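Side-chain contact in glutathione S-transferase (Burkholderia xenovorans, PDB 2DSA), which reductively dechlorinates metabolites of polychlorinated biphenyls and probably conjugates glutathione to electrophilic substrates: residues L151-A154 with D155-L158. Sequence-based numbering, arbitrary orientation.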
ATOM      1  N   LEU A 151      -1.130  -7.470  19.246  1.00 38.45           N
ATOM      2  CA  LEU A 151      -1.687  -6.336  18.514  1.00 37.44           C
ATOM      3  C   LEU A 151      -0.582  -5.513  17.836  1.00 36.06           C
ATOM      4  O   LEU A 151       0.438  -5.180  18.450  1.00 35.47           O
ATOM      5  CB  LEU A 151      -2.544  -5.445  19.420  1.00 37.36           C
ATOM      6  CG  LEU A 151      -3.146  -4.223  18.708  1.00 38.90           C
ATOM      7  CD1 LEU A 151      -4.655  -4.152  18.890  1.00 40.85           C
ATOM      8  CD2 LEU A 151      -2.470  -2.925  19.133  1.00 39.59           C
ATOM      9  N   SER A 152      -0.806  -5.186  16.569  1.00 34.27           N
ATOM     10  CA  SER A 152       0.096  -4.314  15.838  1.00 32.66           C
ATOM     11  C   SER A 152      -0.651  -3.137  15.169  1.00 31.66           C
ATOM     12  O   SER A 152      -1.887  -3.064  15.202  1.00 30.68           O
ATOM     13  CB  SER A 152       0.870  -5.132  14.811  1.00 32.79           C
ATOM     14  OG  SER A 152       0.040  -5.454  13.709  1.00 34.17           O
ATOM     15  N   VAL A 153       0.100  -2.219  14.567  1.00 30.10           N
ATOM     16  CA  VAL A 153      -0.501  -1.134  13.786  1.00 29.34           C
ATOM     17  C   VAL A 153      -1.367  -1.637  12.575  1.00 29.13           C
ATOM     18  O   VAL A 153      -2.196  -0.899  12.063  1.00 28.86           O
ATOM     19  CB  VAL A 153       0.555  -0.061  13.345  1.00 28.88           C
ATOM     20  CG1 VAL A 153       1.075   0.734  14.542  1.00 28.57           C
ATOM     21  CG2 VAL A 153       1.724  -0.688  12.595  1.00 27.33           C
ATOM     22  N   ALA A 154      -1.165  -2.877  12.129  1.00 29.38           N
ATOM     23  CA  ALA A 154      -2.010  -3.471  11.066  1.00 30.28           C
ATOM     24  C   ALA A 154      -3.443  -3.696  11.541  1.00 30.42           C
ATOM     25  O   ALA A 154      -4.384  -3.475  10.805  1.00 31.17           O
ATOM     26  CB  ALA A 154      -1.415  -4.784  10.565  1.00 30.33           C
ATOM     27  N   ASP A 155      -3.586  -4.124  12.791  1.00 30.85           N
ATOM     28  CA  ASP A 155      -4.876  -4.324  13.432  1.00 31.41           C
ATOM     29  C   ASP A 155      -5.614  -3.017  13.628  1.00 31.46           C
ATOM     30  O   ASP A 155      -6.843  -2.967  13.501  1.00 32.01           O
ATOM     31  CB  ASP A 155      -4.687  -5.013  14.782  1.00 30.89           C
ATOM     32  CG  ASP A 155      -4.062  -6.381  14.651  1.00 31.60           C
ATOM     33  OD1 ASP A 155      -2.941  -6.581  15.186  1.00 32.53           O
ATOM     34  OD2 ASP A 155      -4.685  -7.252  14.001  1.00 30.66           O
ATOM     35  N   ILE A 156      -4.865  -1.968  13.951  1.00 30.96           N
ATOM     36  CA  ILE A 156      -5.430  -0.632  14.117  1.00 30.85           C
ATOM     37  C   ILE A 156      -5.955  -0.119  12.779  1.00 30.75           C
ATOM     38  O   ILE A 156      -7.061   0.395  12.702  1.00 30.68           O
ATOM     39  CB  ILE A 156      -4.390   0.363  14.718  1.00 30.32           C
ATOM     40  CG1 ILE A 156      -4.034  -0.044  16.148  1.00 30.75           C
ATOM     41  CG2 ILE A 156      -4.923   1.774  14.692  1.00 29.66           C
ATOM     42  CD1 ILE A 156      -2.719   0.546  16.666  1.00 30.68           C
ATOM     43  N   TYR A 157      -5.159  -0.281  11.724  1.00 31.20           N
ATOM     44  CA  TYR A 157      -5.579   0.133  10.402  1.00 31.40           C
ATOM     45  C   TYR A 157      -6.837  -0.658  10.004  1.00 31.83           C
ATOM     46  O   TYR A 157      -7.832  -0.065   9.584  1.00 31.53           O
ATOM     47  CB  TYR A 157      -4.434  -0.056   9.407  1.00 31.06           C
ATOM     48  CG  TYR A 157      -4.620   0.565   8.041  1.00 30.18           C
ATOM     49  CD1 TYR A 157      -5.602   1.529   7.807  1.00 30.94           C
ATOM     50  CD2 TYR A 157      -3.778   0.219   6.989  1.00 29.77           C
ATOM     51  CE1 TYR A 157      -5.759   2.102   6.559  1.00 29.98           C
ATOM     52  CE2 TYR A 157      -3.923   0.795   5.733  1.00 30.05           C
ATOM     53  CZ  TYR A 157      -4.920   1.728   5.527  1.00 30.26           C
ATOM     54  OH  TYR A 157      -5.078   2.304   4.300  1.00 31.28           O
ATOM     55  N   LEU A 158      -6.798  -1.981  10.153  1.00 32.34           N
ATOM     56  CA  LEU A 158      -7.968  -2.830   9.829  1.00 32.78           C
ATOM     57  C   LEU A 158      -9.232  -2.401  10.575  1.00 32.99           C
ATOM     58  O   LEU A 158     -10.303  -2.246   9.972  1.00 33.05           O
ATOM     59  CB  LEU A 158      -7.675  -4.313  10.093  1.00 32.76           C
ATOM     60  CG  LEU A 158      -8.813  -5.317   9.818  1.00 32.31           C
ATOM     61  CD1 LEU A 158      -9.291  -5.262   8.355  1.00 29.47           C
ATOM     62  CD2 LEU A 158      -8.351  -6.718  10.172  1.00 32.95           C
TER
HETATM   63  O   HOH W   1      -1.022  -8.181  14.754  1.00 30.21           O
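With CG of Asp155 anti to its own carbonyl carbon (chi1 -62°), the carboxylate swings back over the start of helix 153-163 toward Ser152, whose OG, at chi1 75°, lies between its backbone N and carbonyl carbon and leans over the first turn. The two residues form a capping box. Ser152 N donates to Asp155 OD1 at 2.9 Å in a nearly straight bond (168°) that uses the anti lone pair, while Ala154 N donates to Ser152 OG at 3.3 Å. Serine suits the N-cap because its short hydroxyl can fold back onto such an amide; aspartate, three residues on, is long enough to return the bond. A water also lies between Ser152 OG and Asp155 OD1, and Asp155 OD2 accepts a hydrogen bond from Leu146 N, so both carboxylate oxygens are engaged. Below the box the helix settles into regular bonds, such as Leu158 N to Ala154 O at 2.9 Å. Leu151 CD2 meets Ile156 CD1 at 4.3 Å, a hydrophobic staple to which Val153 CG1 adds; branched aliphatic chains suit this buried place, having no polar group to satisfy. Leu151 also touches helix 176-186, whereas Val153 and Ile156 reach helix 12-21 of the thioredoxin-like domain, at the domain interface. Tyr157 OH bonds to His106, a glutathione-pocket residue. Box and staple thus start a helix of the all-helical C-terminal domain; the aspartate's negative charge is probably stabilised by the helix dipole.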